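Local coordinates for high-affinity zinc uptake system protein znuA (Streptococcus suis, PDB 3MFQ) that probably serves as the substrate-binding protein of a metal-uptake ABC transporter, holding a zinc ion in the cleft between its two lobes, at residues A[166-170]-A[171-175]; A[223-226]-A[227-231]; A[270-273]-A[274-278]. One frame throughout, in Å; residues are numbered along the deposited sequence.

Contact 1: residues A[166-170]-A[171-175]; sequences LVTPH and DAFNY. With ZN (zinc ion), chain D.
The methyl group of Ala172 lies over one face of the His170 imidazole, with CB 4.0 Å from the ring centroid in a CH-pi contact 29° off the normal. The same ring meets zinc through NE2, at 2.2 Å, while its other nitrogen, ND1, is hydrogen-bonded to the carboxylate of Glu219, and the ring of His104 meets it at a steep tilt. With both nitrogens engaged, the rotation of the ring is probably well fixed, and alanine suits the place because a single methyl fills the space beside NE2 without competing for the metal. Nearer strand 165-167 sits the second flat group, the Phe173 ring. Leu166 CD2 rests over one face, 4.0 Å from Phe173 CG, the two side chains crossing near a right angle, while Thr168 CG2 comes in obliquely to the ring and reaches within 3.4 Å of CE1. Phe107 stacks on Phe173 from elsewhere in the fold.

Thr168 serves two ends at once. Its chi1 of 63° sets OG1 between the backbone N and the carbonyl carbon, from where the hydroxyl donates to His170 O at 2.9 Å, and this same rotation leaves the CG2 methyl for the phenylalanine. The donor stands above the carbonyl plane, 45° out of it, so the bond misses the lone pairs. Threonine fits here for having one polar and one apolar branch.

The loop links strand 165-167 to helix 174-179, and His41, His104 and Asp254 complete the zinc site. Chemically, Glu219 would be expected to hold the proton on ND1 and make NE2 a stronger donor to the cation, while the apolar contacts of Leu166, the Thr168 methyl and Phe173 join the strand end to the helix start.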
loop_
_atom_site.group_PDB
_atom_site.type_symbol
_atom_site.label_atom_id
_atom_site.label_comp_id
_atom_site.label_asym_id
_atom_site.label_seq_id
_atom_site.Cartn_x
_atom_site.Cartn_y
_atom_site.Cartn_z
ATOM N N LEU A 166 12.605 8.371 -5.737
ATOM C CA LEU A 166 11.200 8.243 -6.091
ATOM C C LEU A 166 10.406 9.435 -5.578
ATOM O O LEU A 166 10.558 9.842 -4.428
ATOM C CB LEU A 166 10.635 6.948 -5.509
ATOM C CG LEU A 166 9.185 6.594 -5.829
ATOM C CD1 LEU A 166 8.981 6.468 -7.325
ATOM C CD2 LEU A 166 8.801 5.305 -5.129
ATOM N N VAL A 167 9.561 9.995 -6.436
ATOM C CA VAL A 167 8.713 11.114 -6.045
ATOM C C VAL A 167 7.244 10.753 -6.205
ATOM O O VAL A 167 6.786 10.441 -7.303
ATOM C CB VAL A 167 9.016 12.376 -6.866
ATOM C CG1 VAL A 167 8.126 13.521 -6.412
ATOM C CG2 VAL A 167 10.481 12.751 -6.733
ATOM N N THR A 168 6.511 10.800 -5.100
ATOM C CA THR A 168 5.115 10.399 -5.090
ATOM C C THR A 168 4.274 11.450 -4.376
ATOM O O THR A 168 4.810 12.267 -3.631
ATOM C CB THR A 168 4.944 9.039 -4.397
ATOM O OG1 THR A 168 5.343 9.148 -3.026
ATOM C CG2 THR A 168 5.799 7.987 -5.081
ATOM N N PRO A 169 2.953 11.436 -4.611
ATOM C CA PRO A 169 2.007 12.387 -4.014
ATOM C C PRO A 169 2.048 12.419 -2.487
ATOM O O PRO A 169 1.867 13.486 -1.902
ATOM C CB PRO A 169 0.652 11.873 -4.496
ATOM C CG PRO A 169 0.953 11.194 -5.776
ATOM C CD PRO A 169 2.292 10.550 -5.586
ATOM N N HIS A 170 2.271 11.275 -1.849
ATOM C CA HIS A 170 2.424 11.253 -0.397
ATOM C C HIS A 170 3.343 10.133 0.081
ATOM O O HIS A 170 3.652 9.205 -0.664
ATOM C CB HIS A 170 1.064 11.199 0.308
ATOM C CG HIS A 170 0.432 9.843 0.315
ATOM N ND1 HIS A 170 -0.132 9.276 -0.807
ATOM C CD2 HIS A 170 0.253 8.951 1.317
ATOM C CE1 HIS A 170 -0.621 8.088 -0.500
ATOM N NE2 HIS A 170 -0.400 7.867 0.783
ATOM N N ASP A 171 3.778 10.236 1.331
ATOM C CA ASP A 171 4.756 9.314 1.893
ATOM C C ASP A 171 4.162 7.925 2.099
ATOM O O ASP A 171 3.616 7.628 3.158
ATOM C CB ASP A 171 5.275 9.860 3.221
ATOM C CG ASP A 171 6.729 9.522 3.458
ATOM O OD1 ASP A 171 7.248 8.619 2.768
ATOM O OD2 ASP A 171 7.351 10.164 4.331
ATOM N N ALA A 172 4.280 7.073 1.087
ATOM C CA ALA A 172 3.663 5.753 1.142
ATOM C C ALA A 172 4.619 4.643 0.720
ATOM O O ALA A 172 4.227 3.480 0.645
ATOM C CB ALA A 172 2.408 5.723 0.286
ATOM N N PHE A 173 5.867 5.004 0.444
ATOM C CA PHE A 173 6.842 4.035 -0.040
ATOM C C PHE A 173 8.102 3.999 0.815
ATOM O O PHE A 173 9.168 3.604 0.342
ATOM C CB PHE A 173 7.210 4.329 -1.493
ATOM C CG PHE A 173 6.046 4.252 -2.441
ATOM C CD1 PHE A 173 5.299 5.380 -2.736
ATOM C CD2 PHE A 173 5.699 3.052 -3.041
ATOM C CE1 PHE A 173 4.228 5.312 -3.609
ATOM C CE2 PHE A 173 4.630 2.979 -3.916
ATOM C CZ PHE A 173 3.893 4.109 -4.199
ATOM N N ASN A 174 7.977 4.413 2.071
ATOM C CA ASN A 174 9.100 4.366 3.001
ATOM C C ASN A 174 9.586 2.944 3.209
ATOM O O ASN A 174 10.787 2.690 3.275
ATOM C CB ASN A 174 8.717 4.976 4.347
ATOM C CG ASN A 174 8.754 6.487 4.330
ATOM O OD1 ASN A 174 9.619 7.089 3.695
ATOM N ND2 ASN A 174 7.819 7.111 5.036
ATOM N N TYR A 175 8.642 2.017 3.319
ATOM C CA TYR A 175 8.983 0.615 3.492
ATOM C C TYR A 175 9.605 0.070 2.213
ATOM O O TYR A 175 10.478 -0.797 2.252
ATOM C CB TYR A 175 7.747 -0.192 3.882
ATOM C CG TYR A 175 7.240 0.111 5.275
ATOM C CD1 TYR A 175 7.666 -0.633 6.368
ATOM C CD2 TYR A 175 6.342 1.147 5.500
ATOM C CE1 TYR A 175 7.207 -0.359 7.644
ATOM C CE2 TYR A 175 5.876 1.426 6.772
ATOM C CZ TYR A 175 6.312 0.670 7.840
ATOM O OH TYR A 175 5.856 0.944 9.107
HETATM ZN ZN ZN D . -1.238 6.245 1.958
#

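Contact 2: residues A[223-226]-A[227-231]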
loop_
_atom_site.group_PDB
_atom_site.type_symbol
_atom_site.label_atom_id
_atom_site.label_comp_id
_atom_site.label_asym_id
_atom_site.label_seq_id
_atom_site.Cartn_x
_atom_site.Cartn_y
_atom_site.Cartn_z
ATOM N N ASN A 223 -5.547 12.916 -6.304
ATOM C CA ASN A 223 -5.664 13.775 -7.479
ATOM C C ASN A 223 -4.309 14.147 -8.070
ATOM O O ASN A 223 -3.531 14.869 -7.449
ATOM C CB ASN A 223 -6.444 15.045 -7.139
ATOM C CG ASN A 223 -7.853 14.754 -6.672
ATOM O OD1 ASN A 223 -8.486 13.803 -7.128
ATOM N ND2 ASN A 223 -8.355 15.576 -5.755
ATOM N N PRO A 224 -4.030 13.657 -9.288
ATOM C CA PRO A 224 -2.763 13.871 -9.999
ATOM C C PRO A 224 -2.437 15.347 -10.220
ATOM O O PRO A 224 -1.306 15.674 -10.583
ATOM C CB PRO A 224 -3.000 13.180 -11.347
ATOM C CG PRO A 224 -4.052 12.164 -11.070
ATOM C CD PRO A 224 -4.944 12.785 -10.044
ATOM N N GLU A 225 -3.412 16.224 -10.004
ATOM C CA GLU A 225 -3.203 17.657 -10.171
ATOM C C GLU A 225 -2.050 18.124 -9.296
ATOM O O GLU A 225 -1.247 18.963 -9.700
ATOM C CB GLU A 225 -4.472 18.427 -9.806
ATOM C CG GLU A 225 -4.952 19.375 -10.892
ATOM C CD GLU A 225 -3.915 20.420 -11.260
ATOM O OE1 GLU A 225 -3.420 20.387 -12.407
ATOM O OE2 GLU A 225 -3.596 21.272 -10.405
ATOM N N ARG A 226 -1.979 17.568 -8.093
ATOM C CA ARG A 226 -0.935 17.916 -7.144
ATOM C C ARG A 226 0.454 17.747 -7.743
ATOM O O ARG A 226 1.342 18.562 -7.503
ATOM C CB ARG A 226 -1.056 17.051 -5.895
ATOM C CG ARG A 226 0.031 17.297 -4.876
ATOM C CD ARG A 226 0.048 16.195 -3.845
ATOM N NE ARG A 226 -1.287 15.925 -3.325
ATOM C CZ ARG A 226 -1.545 15.050 -2.360
ATOM N NH1 ARG A 226 -0.555 14.362 -1.809
ATOM N NH2 ARG A 226 -2.789 14.863 -1.945
ATOM N N MET A 227 0.640 16.681 -8.515
ATOM C CA MET A 227 1.941 16.402 -9.112
ATOM C C MET A 227 2.183 17.271 -10.340
ATOM O O MET A 227 3.327 17.510 -10.721
ATOM C CB MET A 227 2.076 14.919 -9.467
ATOM C CG MET A 227 1.950 13.987 -8.273
ATOM S SD MET A 227 3.151 14.321 -6.968
ATOM C CE MET A 227 4.646 13.656 -7.691
ATOM N N LYS A 228 1.106 17.746 -10.955
ATOM C CA LYS A 228 1.235 18.645 -12.094
ATOM C C LYS A 228 1.424 20.085 -11.639
ATOM O O LYS A 228 2.001 20.900 -12.356
ATOM C CB LYS A 228 0.041 18.519 -13.040
ATOM C CG LYS A 228 0.126 17.298 -13.941
ATOM C CD LYS A 228 -0.760 17.435 -15.166
ATOM C CE LYS A 228 -0.480 16.325 -16.168
ATOM N NZ LYS A 228 -1.356 16.419 -17.370
ATOM N N LYS A 229 0.939 20.391 -10.442
ATOM C CA LYS A 229 1.229 21.672 -9.811
ATOM C C LYS A 229 2.645 21.635 -9.246
ATOM O O LYS A 229 3.279 22.673 -9.055
ATOM C CB LYS A 229 0.219 21.976 -8.703
ATOM C CG LYS A 229 -0.955 22.832 -9.150
ATOM C CD LYS A 229 -0.510 24.253 -9.463
ATOM C CE LYS A 229 -1.670 25.105 -9.963
ATOM N NZ LYS A 229 -1.274 26.534 -10.121
ATOM N N LEU A 230 3.132 20.425 -8.985
ATOM C CA LEU A 230 4.484 20.219 -8.484
ATOM C C LEU A 230 5.481 20.336 -9.628
ATOM O O LEU A 230 6.580 20.866 -9.459
ATOM C CB LEU A 230 4.596 18.842 -7.827
ATOM C CG LEU A 230 5.941 18.459 -7.209
ATOM C CD1 LEU A 230 6.319 19.431 -6.108
ATOM C CD2 LEU A 230 5.891 17.038 -6.674
ATOM N N GLN A 231 5.084 19.832 -10.791
ATOM C CA GLN A 231 5.888 19.926 -12.001
ATOM C C GLN A 231 6.033 21.375 -12.439
ATOM O O GLN A 231 7.116 21.821 -12.823
ATOM C CB GLN A 231 5.228 19.127 -13.119
ATOM C CG GLN A 231 5.687 19.513 -14.509
ATOM C CD GLN A 231 4.920 18.785 -15.593
ATOM O OE1 GLN A 231 3.710 18.963 -15.741
ATOM N NE2 GLN A 231 5.621 17.962 -16.359
#
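Pro224 and Glu225 meet Lys228 and Lys229 in a local contact through the first turns of helix 225-235, which runs between strands 215-217 and 242-244 in a beta-alpha-beta unit. Pro224 O accepts from Lys228 N at 3.2 Å. Proline suits the entrance to a helix, where its ring restrains the backbone and its missing N-H costs no bond. The next link, from Lys229 N to Glu225 O, is 2.7 Å long and nearly aligned with the carbonyl. Leu230 N reaches Arg226 O only weakly.

The outer side is polar. The Glu225 side chain is poorly ordered, its position approximate: it bends at chi2 and brings OE2 to 3.3 Å from the CG methylene of Lys229, but OE2 lies 5.8 Å from Lys229 NZ, which makes a long, weak ion pair with Glu232. Lys228 runs out extended, crossing Glu225 at about a right angle. Long, flexible chains suit this exposed side.

The inner side is mainly apolar. Met227 packs on Ile216 and Pro169, and Leu230 on Ile216 and helix 198-211. The polar exception is Arg226, whose CG lies anti to the backbone N (chi1 177°) and whose NH1 hydrogen-bonds to Pro169 O.

Glu225 in the first turn would be expected to interact favourably with the positive end of the helix dipole, while its attraction to the two lysines probably remains diffuse.

Contact 3: residues A[270-273]-A[274-278]; sequences YKHN and VKLMV
Val274 CG2 touches Tyr270 on the packed side of helix 266-281, lying at the edge of the ring near its plane, 4.1 Å from CD1. The same methyl sits 3.4 Å from Tyr270 O, which accepts from Val274 N. Valine suits this place because its short branched side chain fits against both the tyrosine ring edge and Trp151, Val152 and Leu156 of helix 131-156. One turn on, Met277 lays its CG 3.2 Å from Asn273 O, and the extended chain beyond carries SD and CE past that carbonyl. Asn273 is buried but polar; its amide nitrogen ND2 bonds to the carbonyl of Phe252, and its OD1 lies in the plane of the His272 ring, at the edge.

The other side is looser. Lys275 is exposed and extended, holding only its first carbons over Lys271 O, with CG at 3.5 Å, while the amine runs outward. Lys271 is likewise straight, and its charge meets Trp151 in a cation-pi interaction. His272 stands between the two regimes: its ring approaches Leu276 CD2 obliquely and distantly, and NE2 is hydrogen-bonded to the carbonyl of Glu250.

The backbone bonding is regular. Lys275 N to Lys271 O is 2.8 Å and almost straight at 173°, and Val274 N to Tyr270 O is 3.0 Å; the bonds of Leu276 and Met277 are more bent, each 150°. These i to i+4 bonds, with mostly apolar residues and a buried asparagine on one side and the lysines on the other, are those of an amphipathic alpha-helix, here the C-terminal helix packed along helix 131-156.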
loop_
_atom_site.group_PDB
_atom_site.type_symbol
_atom_site.label_atom_id
_atom_site.label_comp_id
_atom_site.label_asym_id
_atom_site.label_seq_id
_atom_site.Cartn_x
_atom_site.Cartn_y
_atom_site.Cartn_z
ATOM N N TYR A 270 2.320 -5.111 -7.557
ATOM C CA TYR A 270 3.710 -4.861 -7.207
ATOM C C TYR A 270 4.576 -4.742 -8.452
ATOM O O TYR A 270 5.330 -3.780 -8.613
ATOM C CB TYR A 270 4.237 -5.996 -6.340
ATOM C CG TYR A 270 5.136 -5.545 -5.224
ATOM C CD1 TYR A 270 6.352 -4.937 -5.491
ATOM C CD2 TYR A 270 4.773 -5.737 -3.897
ATOM C CE1 TYR A 270 7.173 -4.527 -4.473
ATOM C CE2 TYR A 270 5.596 -5.329 -2.870
ATOM C CZ TYR A 270 6.797 -4.724 -3.165
ATOM O OH TYR A 270 7.633 -4.310 -2.154
ATOM N N LYS A 271 4.473 -5.739 -9.324
ATOM C CA LYS A 271 5.247 -5.756 -10.556
ATOM C C LYS A 271 4.941 -4.516 -11.377
ATOM O O LYS A 271 5.846 -3.861 -11.890
ATOM C CB LYS A 271 4.936 -7.014 -11.369
ATOM C CG LYS A 271 5.317 -8.313 -10.679
ATOM C CD LYS A 271 5.007 -9.514 -11.560
ATOM C CE LYS A 271 5.382 -10.814 -10.871
ATOM N NZ LYS A 271 5.076 -11.997 -11.721
ATOM N N HIS A 272 3.657 -4.198 -11.493
ATOM C CA HIS A 272 3.218 -3.006 -12.206
ATOM C C HIS A 272 3.949 -1.766 -11.706
ATOM O O HIS A 272 4.482 -0.984 -12.495
ATOM C CB HIS A 272 1.711 -2.820 -12.048
ATOM C CG HIS A 272 1.211 -1.497 -12.542
ATOM N ND1 HIS A 272 0.719 -1.319 -13.817
ATOM C CD2 HIS A 272 1.128 -0.292 -11.933
ATOM C CE1 HIS A 272 0.353 -0.058 -13.972
ATOM N NE2 HIS A 272 0.591 0.586 -12.842
ATOM N N ASN A 273 3.967 -1.589 -10.390
ATOM C CA ASN A 273 4.663 -0.462 -9.790
ATOM C C ASN A 273 6.141 -0.461 -10.157
ATOM O O ASN A 273 6.681 0.554 -10.597
ATOM C CB ASN A 273 4.487 -0.468 -8.271
ATOM C CG ASN A 273 3.117 0.024 -7.839
ATOM O OD1 ASN A 273 2.268 0.343 -8.671
ATOM N ND2 ASN A 273 2.900 0.094 -6.532
ATOM N N VAL A 274 6.787 -1.609 -9.984
ATOM C CA VAL A 274 8.215 -1.740 -10.249
ATOM C C VAL A 274 8.585 -1.437 -11.700
ATOM O O VAL A 274 9.456 -0.610 -11.957
ATOM C CB VAL A 274 8.723 -3.138 -9.874
ATOM C CG1 VAL A 274 10.106 -3.365 -10.442
ATOM C CG2 VAL A 274 8.725 -3.308 -8.365
ATOM N N LYS A 275 7.931 -2.108 -12.644
ATOM C CA LYS A 275 8.198 -1.873 -14.062
ATOM C C LYS A 275 8.064 -0.393 -14.396
ATOM O O LYS A 275 8.843 0.157 -15.172
ATOM C CB LYS A 275 7.245 -2.684 -14.947
ATOM C CG LYS A 275 7.478 -4.189 -14.947
ATOM C CD LYS A 275 6.648 -4.862 -16.038
ATOM C CE LYS A 275 6.760 -6.382 -15.983
ATOM N NZ LYS A 275 6.036 -7.034 -17.112
ATOM N N LEU A 276 7.064 0.247 -13.802
ATOM C CA LEU A 276 6.782 1.649 -14.070
ATOM C C LEU A 276 7.961 2.522 -13.667
ATOM O O LEU A 276 8.342 3.444 -14.386
ATOM C CB LEU A 276 5.522 2.085 -13.319
ATOM C CG LEU A 276 4.943 3.454 -13.676
ATOM C CD1 LEU A 276 4.583 3.505 -15.149
ATOM C CD2 LEU A 276 3.728 3.759 -12.821
ATOM N N MET A 277 8.538 2.223 -12.511
ATOM C CA MET A 277 9.656 2.998 -11.996
ATOM C C MET A 277 10.886 2.859 -12.883
ATOM O O MET A 277 11.550 3.846 -13.198
ATOM C CB MET A 277 9.989 2.561 -10.571
ATOM C CG MET A 277 8.828 2.678 -9.605
ATOM S SD MET A 277 9.261 2.148 -7.942
ATOM C CE MET A 277 7.692 2.344 -7.108
ATOM N N VAL A 278 11.190 1.631 -13.284
ATOM C CA VAL A 278 12.384 1.382 -14.079
ATOM C C VAL A 278 12.300 2.102 -15.417
ATOM O O VAL A 278 13.294 2.634 -15.900
ATOM C CB VAL A 278 12.626 -0.125 -14.312
ATOM C CG1 VAL A 278 12.476 -0.892 -13.006
ATOM C CG2 VAL A 278 11.676 -0.668 -15.362
#

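In the fold
Contacts 1 and 3 are buried, whereas contact 2 is partly buried with a charged outer side. Contacts 1 and 2 belong to separate beta-alpha-beta units, while contact 3 lies on the last helix. Contact 1 is the link between the others: Met227 CE of contact 2 packs on Val167 CG1 of strand 165-167 at 3.7 Å, while Leu166 CD2 meets Met277 CE of contact 3 at 3.7 Å. Contacts 2 and 3 do not touch, their nearest atoms being about 11 Å apart. Chemistry follows place: metal ligation and aromatic packing in the loop of 166-175, charged chains over a helix start at 223-231, and regular helical bonding with an apolar side at 270-278.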